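Long-range contacts in pectate lyase 47 (Bacillus sp. TS-47, PDB 1VBL), which cleaves pectate by eliminative lysis as a calcium-binding, secreted, thermostable polysaccharide lyase of family 1: residues His275-Tyr279 / Leu405-Ala410; Ala325-Tyr329 / Ile396-Val402; Asp12-Tyr17 / Phe240-Ser244; Asn281-Leu286 / Tyr301-Ala307. One frame throughout, in Å; residues are numbered along the deposited sequence.

Contact 1: His275-Tyr279 / Leu405-Ala410; sequences HHNYY and LVKAKA
Y278 and V406 make the tightest apolar meeting here: Y278 CB lies 3.4 Å from V406 CG1, and A410 CB closes on the same Y278 CB at 4.0 Å. The valine branch reaches that far because CG1 is trans to the backbone N (chi1 175°), while CG2 turns back over the main chain of H276. Further along the tyrosine, the aliphatic part of K407 takes over, K407 CG sitting 3.7 Å from Y278 CE1, with the lysine chain then bending away. A methyl contact joins L405 CD2 to the H276 imidazole, whose CD2 and NE2 are both 3.5 Å off. An alanine at Y278 removes the ring, which would probably open a gap beside K407 CG and leave E302 without its hydroxyl partner.

Polar bonds steer the side chains without crossing the contact. H276 ND1 pairs with H275 ND1 at 2.8 Å, which helps fix the imidazole's rotation, and Y278 OH bonds to E302. Helix 402-409 lies against the outside of the parallel beta-helix on strand 272-280, and V406 and K407 also touch Y300 of the neighbouring strand 293-303.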
loop_
_atom_site.group_PDB
_atom_site.type_symbol
_atom_site.label_atom_id
_atom_site.label_comp_id
_atom_site.label_asym_id
_atom_site.label_seq_id
_atom_site.Cartn_x
_atom_site.Cartn_y
_atom_site.Cartn_z
ATOM N N HIS A 275 2.711 5.730 -11.200
ATOM C CA HIS A 275 2.432 5.613 -12.616
ATOM C C HIS A 275 2.526 4.191 -13.140
ATOM O O HIS A 275 3.273 3.358 -12.615
ATOM C CB HIS A 275 3.338 6.569 -13.416
ATOM C CG HIS A 275 4.790 6.194 -13.432
ATOM N ND1 HIS A 275 5.314 5.282 -14.323
ATOM C CD2 HIS A 275 5.836 6.646 -12.701
ATOM C CE1 HIS A 275 6.619 5.191 -14.143
ATOM N NE2 HIS A 275 6.963 6.009 -13.164
ATOM N N HIS A 276 1.724 3.923 -14.164
ATOM C CA HIS A 276 1.667 2.619 -14.809
ATOM C C HIS A 276 1.343 1.460 -13.881
ATOM O O HIS A 276 1.794 0.334 -14.096
ATOM C CB HIS A 276 2.973 2.344 -15.553
ATOM C CG HIS A 276 3.205 3.271 -16.703
ATOM N ND1 HIS A 276 3.907 4.452 -16.580
ATOM C CD2 HIS A 276 2.789 3.214 -17.990
ATOM C CE1 HIS A 276 3.913 5.081 -17.741
ATOM N NE2 HIS A 276 3.242 4.351 -18.613
ATOM N N ASN A 277 0.556 1.736 -12.848
ATOM C CA ASN A 277 0.170 0.688 -11.923
ATOM C C ASN A 277 -1.150 0.120 -12.412
ATOM O O ASN A 277 -1.948 0.815 -13.042
ATOM C CB ASN A 277 0.026 1.244 -10.502
ATOM C CG ASN A 277 1.349 1.729 -9.940
ATOM O OD1 ASN A 277 2.261 0.937 -9.693
ATOM N ND2 ASN A 277 1.466 3.037 -9.750
ATOM N N TYR A 278 -1.361 -1.154 -12.122
ATOM C CA TYR A 278 -2.564 -1.858 -12.528
ATOM C C TYR A 278 -3.416 -2.115 -11.284
ATOM O O TYR A 278 -3.062 -2.953 -10.452
ATOM C CB TYR A 278 -2.149 -3.180 -13.178
ATOM C CG TYR A 278 -3.219 -3.967 -13.910
ATOM C CD1 TYR A 278 -2.869 -5.106 -14.635
ATOM C CD2 TYR A 278 -4.568 -3.599 -13.871
ATOM C CE1 TYR A 278 -3.822 -5.862 -15.304
ATOM C CE2 TYR A 278 -5.541 -4.357 -14.543
ATOM C CZ TYR A 278 -5.151 -5.490 -15.257
ATOM O OH TYR A 278 -6.073 -6.259 -15.931
ATOM N N TYR A 279 -4.514 -1.373 -11.144
ATOM C CA TYR A 279 -5.421 -1.560 -10.015
ATOM C C TYR A 279 -6.577 -2.396 -10.543
ATOM O O TYR A 279 -7.326 -1.953 -11.415
ATOM C CB TYR A 279 -5.950 -0.218 -9.492
ATOM C CG TYR A 279 -4.871 0.687 -8.947
ATOM C CD1 TYR A 279 -4.179 1.559 -9.785
ATOM C CD2 TYR A 279 -4.523 0.655 -7.594
ATOM C CE1 TYR A 279 -3.170 2.377 -9.298
ATOM C CE2 TYR A 279 -3.506 1.468 -7.094
ATOM C CZ TYR A 279 -2.836 2.327 -7.955
ATOM O OH TYR A 279 -1.841 3.149 -7.480
ATOM N N LEU A 405 -0.497 -1.372 -22.368
ATOM C CA LEU A 405 0.830 -1.239 -21.788
ATOM C C LEU A 405 0.914 -1.742 -20.345
ATOM O O LEU A 405 1.783 -2.550 -20.005
ATOM C CB LEU A 405 1.274 0.225 -21.831
ATOM C CG LEU A 405 2.648 0.494 -21.220
ATOM C CD1 LEU A 405 3.707 -0.264 -22.014
ATOM C CD2 LEU A 405 2.938 1.986 -21.230
ATOM N N VAL A 406 0.011 -1.258 -19.500
ATOM C CA VAL A 406 -0.001 -1.643 -18.094
ATOM C C VAL A 406 -0.306 -3.127 -17.913
ATOM O O VAL A 406 0.340 -3.803 -17.117
ATOM C CB VAL A 406 -1.021 -0.792 -17.300
ATOM C CG1 VAL A 406 -1.122 -1.288 -15.858
ATOM C CG2 VAL A 406 -0.588 0.672 -17.312
ATOM N N LYS A 407 -1.281 -3.645 -18.654
ATOM C CA LYS A 407 -1.611 -5.059 -18.527
ATOM C C LYS A 407 -0.423 -5.938 -18.913
ATOM O O LYS A 407 -0.202 -7.000 -18.327
ATOM C CB LYS A 407 -2.833 -5.403 -19.389
ATOM C CG LYS A 407 -4.132 -4.845 -18.820
ATOM C CD LYS A 407 -5.367 -5.382 -19.528
ATOM C CE LYS A 407 -5.549 -4.762 -20.897
ATOM N NZ LYS A 407 -6.887 -5.091 -21.460
ATOM N N ALA A 408 0.362 -5.474 -19.876
ATOM C CA ALA A 408 1.512 -6.235 -20.346
ATOM C C ALA A 408 2.779 -6.124 -19.504
ATOM O O ALA A 408 3.511 -7.105 -19.363
ATOM C CB ALA A 408 1.828 -5.847 -21.791
ATOM N N LYS A 409 3.037 -4.950 -18.934
ATOM C CA LYS A 409 4.268 -4.743 -18.174
ATOM C C LYS A 409 4.202 -4.577 -16.658
ATOM O O LYS A 409 5.224 -4.703 -15.983
ATOM C CB LYS A 409 5.024 -3.545 -18.753
ATOM C CG LYS A 409 5.198 -3.591 -20.266
ATOM C CD LYS A 409 6.381 -2.744 -20.717
ATOM C CE LYS A 409 6.291 -1.307 -20.217
ATOM N NZ LYS A 409 7.475 -0.499 -20.634
ATOM N N ALA A 410 3.029 -4.290 -16.111
ATOM C CA ALA A 410 2.928 -4.107 -14.669
ATOM C C ALA A 410 2.971 -5.423 -13.899
ATOM O O ALA A 410 2.542 -6.465 -14.398
ATOM C CB ALA A 410 1.645 -3.351 -14.324
#

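Contact 2: Ala325-Tyr329 / Ile396-Val402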
loop_
_atom_site.group_PDB
_atom_site.type_symbol
_atom_site.label_atom_id
_atom_site.label_comp_id
_atom_site.label_asym_id
_atom_site.label_seq_id
_atom_site.Cartn_x
_atom_site.Cartn_y
_atom_site.Cartn_z
ATOM N N ALA A 325 -3.350 14.544 -11.607
ATOM C CA ALA A 325 -3.629 13.311 -12.342
ATOM C C ALA A 325 -3.620 13.497 -13.856
ATOM O O ALA A 325 -4.269 14.398 -14.383
ATOM C CB ALA A 325 -4.978 12.746 -11.896
ATOM N N GLN A 326 -2.893 12.624 -14.551
ATOM C CA GLN A 326 -2.792 12.696 -16.004
ATOM C C GLN A 326 -2.938 11.361 -16.719
ATOM O O GLN A 326 -2.305 10.371 -16.353
ATOM C CB GLN A 326 -1.434 13.267 -16.425
ATOM C CG GLN A 326 -1.192 14.726 -16.128
ATOM C CD GLN A 326 0.192 15.154 -16.578
ATOM O OE1 GLN A 326 1.177 14.964 -15.866
ATOM N NE2 GLN A 326 0.275 15.711 -17.778
ATOM N N ASN A 327 -3.762 11.353 -17.759
ATOM C CA ASN A 327 -3.938 10.183 -18.605
ATOM C C ASN A 327 -4.100 8.827 -17.918
ATOM O O ASN A 327 -3.367 7.879 -18.215
ATOM C CB ASN A 327 -2.769 10.133 -19.593
ATOM C CG ASN A 327 -2.676 11.395 -20.436
ATOM O OD1 ASN A 327 -3.346 12.390 -20.149
ATOM N ND2 ASN A 327 -1.842 11.365 -21.474
ATOM N N ASN A 328 -5.063 8.742 -17.007
ATOM C CA ASN A 328 -5.347 7.494 -16.318
ATOM C C ASN A 328 -6.567 6.912 -17.013
ATOM O O ASN A 328 -7.429 7.651 -17.488
ATOM C CB ASN A 328 -5.631 7.740 -14.836
ATOM C CG ASN A 328 -4.449 8.349 -14.122
ATOM O OD1 ASN A 328 -4.386 9.565 -13.923
ATOM N ND2 ASN A 328 -3.491 7.513 -13.753
ATOM N N TYR A 329 -6.632 5.589 -17.068
ATOM C CA TYR A 329 -7.718 4.892 -17.747
ATOM C C TYR A 329 -8.529 4.030 -16.784
ATOM O O TYR A 329 -7.973 3.176 -16.094
ATOM C CB TYR A 329 -7.112 4.012 -18.843
ATOM C CG TYR A 329 -8.078 3.503 -19.888
ATOM C CD1 TYR A 329 -7.930 3.868 -21.222
ATOM C CD2 TYR A 329 -9.112 2.624 -19.555
ATOM C CE1 TYR A 329 -8.780 3.372 -22.207
ATOM C CE2 TYR A 329 -9.974 2.118 -20.537
ATOM C CZ TYR A 329 -9.796 2.499 -21.861
ATOM O OH TYR A 329 -10.627 2.012 -22.843
ATOM N N ILE A 396 4.897 10.539 -20.623
ATOM C CA ILE A 396 3.516 10.308 -20.231
ATOM C C ILE A 396 2.854 9.799 -21.502
ATOM O O ILE A 396 2.818 10.495 -22.516
ATOM C CB ILE A 396 2.810 11.595 -19.762
ATOM C CG1 ILE A 396 3.466 12.108 -18.477
ATOM C CG2 ILE A 396 1.332 11.308 -19.515
ATOM C CD1 ILE A 396 2.860 13.382 -17.944
ATOM N N HIS A 397 2.354 8.571 -21.462
ATOM C CA HIS A 397 1.717 7.988 -22.635
ATOM C C HIS A 397 0.292 8.469 -22.841
ATOM O O HIS A 397 -0.383 8.869 -21.889
ATOM C CB HIS A 397 1.711 6.467 -22.527
ATOM C CG HIS A 397 3.066 5.879 -22.310
ATOM N ND1 HIS A 397 4.081 5.990 -23.235
ATOM C CD2 HIS A 397 3.583 5.196 -21.262
ATOM C CE1 HIS A 397 5.166 5.403 -22.766
ATOM N NE2 HIS A 397 4.892 4.913 -21.569
ATOM N N PRO A 398 -0.179 8.449 -24.098
ATOM C CA PRO A 398 -1.541 8.876 -24.422
ATOM C C PRO A 398 -2.480 7.887 -23.746
ATOM O O PRO A 398 -2.262 6.681 -23.803
ATOM C CB PRO A 398 -1.581 8.790 -25.948
ATOM C CG PRO A 398 -0.566 7.718 -26.262
ATOM C CD PRO A 398 0.555 8.045 -25.313
ATOM N N THR A 399 -3.528 8.400 -23.117
ATOM C CA THR A 399 -4.461 7.556 -22.379
ATOM C C THR A 399 -4.963 6.272 -23.045
ATOM O O THR A 399 -5.040 5.225 -22.395
ATOM C CB THR A 399 -5.674 8.376 -21.913
ATOM O OG1 THR A 399 -5.232 9.669 -21.482
ATOM C CG2 THR A 399 -6.362 7.674 -20.733
ATOM N N PRO A 400 -5.313 6.318 -24.339
ATOM C CA PRO A 400 -5.793 5.051 -24.907
ATOM C C PRO A 400 -4.769 3.912 -24.985
ATOM O O PRO A 400 -5.142 2.748 -25.120
ATOM C CB PRO A 400 -6.359 5.463 -26.273
ATOM C CG PRO A 400 -5.667 6.750 -26.586
ATOM C CD PRO A 400 -5.534 7.445 -25.262
ATOM N N SER A 401 -3.487 4.239 -24.871
ATOM C CA SER A 401 -2.437 3.219 -24.917
ATOM C C SER A 401 -2.157 2.601 -23.540
ATOM O O SER A 401 -1.490 1.566 -23.436
ATOM C CB SER A 401 -1.139 3.832 -25.452
ATOM O OG SER A 401 -1.328 4.370 -26.748
ATOM N N VAL A 402 -2.677 3.229 -22.488
ATOM C CA VAL A 402 -2.440 2.766 -21.122
ATOM C C VAL A 402 -2.842 1.330 -20.765
ATOM O O VAL A 402 -2.031 0.584 -20.227
ATOM C CB VAL A 402 -3.072 3.749 -20.099
ATOM C CG1 VAL A 402 -3.017 3.165 -18.686
ATOM C CG2 VAL A 402 -2.313 5.080 -20.141
#
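This is a contact of mixed polar and apolar character between a bend in strand 322-332 and the loop that leads into helix 402-409, on the outer surface of the parallel beta-helix. The two segments come closest at N327 and T399, whose CA atoms are 4.6 Å apart. One side-chain hydrogen bond links the segments: N327 ND2 donates to H397 O at 2.9 Å, almost straight at 174°. The acceptor lies in the plane of the amide, whereas the donor stands above the carbonyl plane, 37° out of it. N327 reaches the loop with CG pointing away from the residue's carbonyl carbon, and its CB packs 3.1 Å from T399 OG1. That hydroxyl has its polar partner in G356 O.

Further contacts surround the bond. I396 CG2 lies 3.7 Å from N327 ND2, and the I396 side chain crosses that of Q326 at about a right angle, CD1 meeting the amide end; the oxygen of this glutamine is bonded to H295. Farther along, T399 CG2 touches N328 O at 3.4 Å, T399 O meets the edge of the Y329 ring at CD1, and V402 CG2 lies 3.6 Å from N327 O.

A leucine in place of N327 would probably leave H397 O without this donor and let the loop shift. The positive phi of N327 (45°) marks the bend that presents the amide, and the chemistry implies a directional polar link between the loop and the beta-helix strand, with a methyl group, I396 CG2, beside its donor.

Contact 3: Asp12-Tyr17 / Phe240-Ser244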
loop_
_atom_site.group_PDB
_atom_site.type_symbol
_atom_site.label_atom_id
_atom_site.label_comp_id
_atom_site.label_asym_id
_atom_site.label_seq_id
_atom_site.Cartn_x
_atom_site.Cartn_y
_atom_site.Cartn_z
ATOM N N ASP A 12 12.547 9.787 -13.022
ATOM C CA ASP A 12 11.382 8.948 -12.772
ATOM C C ASP A 12 10.687 9.181 -11.433
ATOM O O ASP A 12 10.943 8.481 -10.448
ATOM C CB ASP A 12 11.744 7.466 -12.912
ATOM C CG ASP A 12 10.511 6.574 -12.953
ATOM O OD1 ASP A 12 9.389 7.119 -12.930
ATOM O OD2 ASP A 12 10.657 5.338 -13.004
ATOM N N GLY A 13 9.803 10.173 -11.411
ATOM C CA GLY A 13 9.043 10.475 -10.211
ATOM C C GLY A 13 9.769 11.201 -9.095
ATOM O O GLY A 13 10.971 11.457 -9.164
ATOM N N TRP A 14 9.020 11.522 -8.046
ATOM C CA TRP A 14 9.570 12.232 -6.900
ATOM C C TRP A 14 10.791 11.572 -6.255
ATOM O O TRP A 14 11.623 12.261 -5.664
ATOM C CB TRP A 14 8.480 12.445 -5.849
ATOM C CG TRP A 14 7.613 13.652 -6.100
ATOM C CD1 TRP A 14 6.258 13.668 -6.304
ATOM C CD2 TRP A 14 8.031 15.026 -6.083
ATOM N NE1 TRP A 14 5.810 14.969 -6.406
ATOM C CE2 TRP A 14 6.878 15.818 -6.273
ATOM C CE3 TRP A 14 9.272 15.661 -5.920
ATOM C CZ2 TRP A 14 6.926 17.216 -6.305
ATOM C CZ3 TRP A 14 9.320 17.055 -5.951
ATOM C CH2 TRP A 14 8.153 17.815 -6.143
ATOM N N ALA A 15 10.903 10.250 -6.362
ATOM C CA ALA A 15 12.045 9.545 -5.780
ATOM C C ALA A 15 13.346 9.884 -6.508
ATOM O O ALA A 15 14.434 9.537 -6.045
ATOM C CB ALA A 15 11.806 8.042 -5.815
ATOM N N ALA A 16 13.235 10.557 -7.649
ATOM C CA ALA A 16 14.415 10.937 -8.424
ATOM C C ALA A 16 14.989 12.269 -7.937
ATOM O O ALA A 16 16.067 12.686 -8.362
ATOM C CB ALA A 16 14.059 11.034 -9.903
ATOM N N TYR A 17 14.267 12.924 -7.036
ATOM C CA TYR A 17 14.695 14.210 -6.495
ATOM C C TYR A 17 16.124 14.161 -5.958
ATOM O O TYR A 17 16.525 13.190 -5.311
ATOM C CB TYR A 17 13.751 14.652 -5.376
ATOM C CG TYR A 17 14.120 15.987 -4.772
ATOM C CD1 TYR A 17 13.833 17.181 -5.435
ATOM C CD2 TYR A 17 14.791 16.058 -3.551
ATOM C CE1 TYR A 17 14.206 18.413 -4.898
ATOM C CE2 TYR A 17 15.169 17.282 -3.006
ATOM C CZ TYR A 17 14.874 18.454 -3.683
ATOM O OH TYR A 17 15.255 19.665 -3.146
ATOM N N PHE A 240 9.505 11.878 -1.334
ATOM C CA PHE A 240 10.228 11.443 -2.527
ATOM C C PHE A 240 10.115 9.944 -2.767
ATOM O O PHE A 240 11.075 9.186 -2.594
ATOM C CB PHE A 240 11.692 11.867 -2.392
ATOM C CG PHE A 240 11.857 13.332 -2.096
ATOM C CD1 PHE A 240 12.617 13.760 -1.010
ATOM C CD2 PHE A 240 11.221 14.284 -2.883
ATOM C CE1 PHE A 240 12.735 15.119 -0.710
ATOM C CE2 PHE A 240 11.332 15.646 -2.592
ATOM C CZ PHE A 240 12.090 16.061 -1.504
ATOM N N ILE A 241 8.927 9.534 -3.191
ATOM C CA ILE A 241 8.625 8.135 -3.437
ATOM C C ILE A 241 8.070 7.925 -4.840
ATOM O O ILE A 241 7.286 8.734 -5.321
ATOM C CB ILE A 241 7.571 7.648 -2.427
ATOM C CG1 ILE A 241 8.075 7.903 -1.002
ATOM C CG2 ILE A 241 7.250 6.180 -2.658
ATOM C CD1 ILE A 241 7.051 7.596 0.066
ATOM N N THR A 242 8.488 6.843 -5.491
ATOM C CA THR A 242 7.980 6.509 -6.816
ATOM C C THR A 242 7.411 5.094 -6.771
ATOM O O THR A 242 8.098 4.144 -6.393
ATOM C CB THR A 242 9.076 6.592 -7.904
ATOM O OG1 THR A 242 9.458 7.961 -8.095
ATOM C CG2 THR A 242 8.552 6.035 -9.235
ATOM N N ILE A 243 6.141 4.975 -7.142
ATOM C CA ILE A 243 5.417 3.704 -7.165
ATOM C C ILE A 243 5.069 3.462 -8.628
ATOM O O ILE A 243 4.175 4.112 -9.180
ATOM C CB ILE A 243 4.128 3.813 -6.324
ATOM C CG1 ILE A 243 4.493 4.132 -4.870
ATOM C CG2 ILE A 243 3.317 2.527 -6.424
ATOM C CD1 ILE A 243 3.298 4.406 -3.986
ATOM N N SER A 244 5.767 2.519 -9.254
ATOM C CA SER A 244 5.552 2.276 -10.672
ATOM C C SER A 244 5.444 0.828 -11.124
ATOM O O SER A 244 6.075 -0.069 -10.567
ATOM C CB SER A 244 6.677 2.942 -11.456
ATOM O OG SER A 244 7.936 2.464 -11.012
#
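T242 OG1 is gripped by two backbone groups of the segment 12-17, and the threonine can be followed outward from CB. T242 CB sits 3.7 Å from A15 CB, beside the short 3-10 turn. From there the two branches part. A chi1 of -69° sends OG1 to the side of the strand backbone N; it donates to D12 O at 2.8 Å and accepts from A15 N at 3.2 Å, with an angle of 153° at the hydrogen. The donor is only slightly tilted from the plane of the D12 carbonyl. CG2, the other tip, packs 3.9 Å from D12 OD1, a carboxylate oxygen that bonds to H275, while K9 forms a salt bridge with OD2. G13 passes close over the hydroxyl, its CA 3.3 Å from T242 OG1; a side chain here would collide with that oxygen, and the positive phi also favours glycine.

At the strand's start, F240 and Y17 form an offset stack, centroids 4.3 Å apart and planes at 10°, with Y17 CB also over the F240 face as a CH-pi contact. W14 CE3 meets F240 at the ring edge, and the W14 indole engages R271 in a cation-pi interaction.

The N-terminal segment, which precedes the first strand, runs alongside strand 239-251, in the opposite direction, on the parallel beta-helix characteristic of polysaccharide lyase family 1, with I241 directed away from it, its side chain about 9 Å from that of the calcium ligand D233.

Contact 4: Asn281-Leu286 / Tyr301-Ala307; sequences NVTQRL and YEFSNLA
N281 holds the strand 301-303 and the turn after it through two hydrogen bonds. Its backbone N donates to E302 O (2.9 Å), and its side-chain OD1 accepts from S304 N at 2.9 Å, the donor approaching nearly in line with the side-chain C=O (163°). The first torsion of N281 (chi1 -61°) carries the amide over to the turn, where A307 CB packs 3.5 Å from N281 CG.

Beside these bonds lies a largely apolar layer. The F303 ring receives L286 CD1 at its edge, in plane, 3.8 Å from CZ, and the V282 carbonyl oxygen also sits at the ring edge. V282 CG2, wedged between its own N and carbonyl carbon, reaches F303 CE2 at 3.9 Å. L286 CB slides past Y301 CE2. A water joins the far end, donating to L286 O at 2.9 Å and bonded to Y301 OH at 2.7 Å.

Outside this shell, W315 NE1 bonds to Y301 OH, F330 stacks on Y301 and F332 on F303. S304 OG accepts from L306 N in an ST turn, though the place of that nitrogen is uncertain, and D333 holds the same hydroxyl.

The chain turns a corner at N281, whose phi is positive (53°), so the strands before and after it belong to different faces. Corners between faces, and aromatic ladders on the strands such as Y301 on F330 and F303 on F332, are typical of the parallel beta-helix.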
loop_
_atom_site.group_PDB
_atom_site.type_symbol
_atom_site.label_atom_id
_atom_site.label_comp_id
_atom_site.label_asym_id
_atom_site.label_seq_id
_atom_site.Cartn_x
_atom_site.Cartn_y
_atom_site.Cartn_z
ATOM N N ASN A 281 -9.863 -4.804 -9.347
ATOM C CA ASN A 281 -10.770 -5.312 -8.342
ATOM C C ASN A 281 -10.302 -5.040 -6.916
ATOM O O ASN A 281 -10.141 -5.963 -6.106
ATOM C CB ASN A 281 -11.002 -6.812 -8.574
ATOM C CG ASN A 281 -11.638 -7.090 -9.929
ATOM O OD1 ASN A 281 -12.424 -6.283 -10.420
ATOM N ND2 ASN A 281 -11.308 -8.229 -10.531
ATOM N N VAL A 282 -10.065 -3.762 -6.630
ATOM C CA VAL A 282 -9.682 -3.324 -5.295
ATOM C C VAL A 282 -10.812 -2.394 -4.847
ATOM O O VAL A 282 -11.651 -1.995 -5.658
ATOM C CB VAL A 282 -8.311 -2.606 -5.279
ATOM C CG1 VAL A 282 -7.198 -3.636 -5.475
ATOM C CG2 VAL A 282 -8.248 -1.546 -6.377
ATOM N N THR A 283 -10.841 -2.036 -3.571
ATOM C CA THR A 283 -11.943 -1.233 -3.062
ATOM C C THR A 283 -11.782 0.275 -2.910
ATOM O O THR A 283 -12.627 1.036 -3.384
ATOM C CB THR A 283 -12.410 -1.800 -1.701
ATOM O OG1 THR A 283 -12.766 -3.178 -1.865
ATOM C CG2 THR A 283 -13.609 -1.026 -1.171
ATOM N N GLN A 284 -10.711 0.707 -2.255
ATOM C CA GLN A 284 -10.520 2.129 -2.002
ATOM C C GLN A 284 -9.058 2.533 -1.812
ATOM O O GLN A 284 -8.175 1.679 -1.703
ATOM C CB GLN A 284 -11.307 2.501 -0.746
ATOM C CG GLN A 284 -10.909 1.653 0.461
ATOM C CD GLN A 284 -11.779 1.900 1.681
ATOM O OE1 GLN A 284 -11.922 3.033 2.134
ATOM N NE2 GLN A 284 -12.357 0.831 2.221
ATOM N N ARG A 285 -8.826 3.844 -1.754
ATOM C CA ARG A 285 -7.490 4.421 -1.559
ATOM C C ARG A 285 -6.555 4.086 -2.712
ATOM O O ARG A 285 -5.582 3.353 -2.536
ATOM C CB ARG A 285 -6.881 3.908 -0.247
ATOM C CG ARG A 285 -7.718 4.202 0.992
ATOM C CD ARG A 285 -7.001 3.718 2.244
ATOM N NE ARG A 285 -7.730 4.050 3.465
ATOM C CZ ARG A 285 -7.297 3.773 4.692
ATOM N NH1 ARG A 285 -6.135 3.158 4.867
ATOM N NH2 ARG A 285 -8.024 4.116 5.747
ATOM N N LEU A 286 -6.829 4.658 -3.882
ATOM C CA LEU A 286 -6.026 4.376 -5.068
ATOM C C LEU A 286 -5.349 5.588 -5.713
ATOM O O LEU A 286 -5.377 5.731 -6.932
ATOM C CB LEU A 286 -6.908 3.693 -6.118
ATOM C CG LEU A 286 -7.905 2.655 -5.598
ATOM C CD1 LEU A 286 -8.709 2.083 -6.766
ATOM C CD2 LEU A 286 -7.154 1.543 -4.871
ATOM N N TYR A 301 -7.135 1.343 -14.051
ATOM C CA TYR A 301 -8.023 0.885 -12.982
ATOM C C TYR A 301 -9.110 0.045 -13.642
ATOM O O TYR A 301 -9.810 0.518 -14.536
ATOM C CB TYR A 301 -8.657 2.078 -12.254
ATOM C CG TYR A 301 -7.666 3.105 -11.748
ATOM C CD1 TYR A 301 -7.075 4.019 -12.619
ATOM C CD2 TYR A 301 -7.315 3.160 -10.397
ATOM C CE1 TYR A 301 -6.159 4.964 -12.162
ATOM C CE2 TYR A 301 -6.395 4.106 -9.928
ATOM C CZ TYR A 301 -5.823 5.000 -10.819
ATOM O OH TYR A 301 -4.897 5.920 -10.381
ATOM N N GLU A 302 -9.255 -1.195 -13.187
ATOM C CA GLU A 302 -10.215 -2.114 -13.784
ATOM C C GLU A 302 -11.064 -2.777 -12.715
ATOM O O GLU A 302 -10.539 -3.408 -11.798
ATOM C CB GLU A 302 -9.429 -3.154 -14.589
ATOM C CG GLU A 302 -10.230 -4.247 -15.250
ATOM C CD GLU A 302 -9.322 -5.208 -15.993
ATOM O OE1 GLU A 302 -8.963 -4.928 -17.157
ATOM O OE2 GLU A 302 -8.945 -6.235 -15.400
ATOM N N PHE A 303 -12.383 -2.641 -12.838
ATOM C CA PHE A 303 -13.280 -3.206 -11.842
ATOM C C PHE A 303 -14.446 -3.994 -12.421
ATOM O O PHE A 303 -15.036 -3.610 -13.430
ATOM C CB PHE A 303 -13.832 -2.091 -10.947
ATOM C CG PHE A 303 -12.781 -1.139 -10.441
ATOM C CD1 PHE A 303 -12.437 -0.009 -11.178
ATOM C CD2 PHE A 303 -12.124 -1.379 -9.234
ATOM C CE1 PHE A 303 -11.457 0.875 -10.724
ATOM C CE2 PHE A 303 -11.143 -0.505 -8.771
ATOM C CZ PHE A 303 -10.808 0.628 -9.519
ATOM N N SER A 304 -14.767 -5.100 -11.760
ATOM C CA SER A 304 -15.880 -5.953 -12.156
ATOM C C SER A 304 -16.818 -6.065 -10.961
ATOM O O SER A 304 -16.373 -6.304 -9.839
ATOM C CB SER A 304 -15.386 -7.347 -12.542
ATOM O OG SER A 304 -16.483 -8.231 -12.710
ATOM N N ASN A 305 -18.113 -5.891 -11.198
ATOM C CA ASN A 305 -19.083 -5.986 -10.119
ATOM C C ASN A 305 -19.224 -7.423 -9.621
ATOM O O ASN A 305 -19.991 -7.699 -8.701
ATOM C CB ASN A 305 -20.442 -5.425 -10.563
ATOM C CG ASN A 305 -21.025 -6.150 -11.768
ATOM O OD1 ASN A 305 -22.066 -5.749 -12.294
ATOM N ND2 ASN A 305 -20.370 -7.210 -12.207
ATOM N N LEU A 306 -18.468 -8.333 -10.228
ATOM C CA LEU A 306 -18.493 -9.737 -9.832
ATOM C C LEU A 306 -17.333 -10.033 -8.887
ATOM O O LEU A 306 -17.236 -11.126 -8.328
ATOM C CB LEU A 306 -18.386 -10.642 -11.064
ATOM C CG LEU A 306 -19.528 -10.548 -12.078
ATOM C CD1 LEU A 306 -19.225 -11.420 -13.295
ATOM C CD2 LEU A 306 -20.823 -10.984 -11.411
ATOM N N ALA A 307 -16.453 -9.053 -8.709
ATOM C CA ALA A 307 -15.298 -9.222 -7.836
ATOM C C ALA A 307 -15.703 -9.358 -6.371
ATOM O O ALA A 307 -16.704 -8.789 -5.931
ATOM C CB ALA A 307 -14.339 -8.043 -8.002
HETATM O O HOH W 1 -2.916 5.580 -8.524
#

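How the contacts relate
All four contacts reach successive strands of one beta-helix. Contact 1 is central, touching the other three. Toward contact 3, H275 NE2 lies 2.7 Å from D12 OD1, and N277 ND2 is 3.0 Å from I243 O. Toward contact 4, Y279 O is 2.7 Å from E302 N. H397 of contact 2 packs against H276 and L405, these two contacts having centres about 11 Å apart. Contact 4 also meets contact 2, Y329 O being 2.9 Å from Y301 N, whereas contact 3 touches neither. The calcium site of D190, D229 and D233 lies apart: the I241 side chain of contact 3 is about 13 Å, and that of L286 in contact 4 about 14 Å, from the ion.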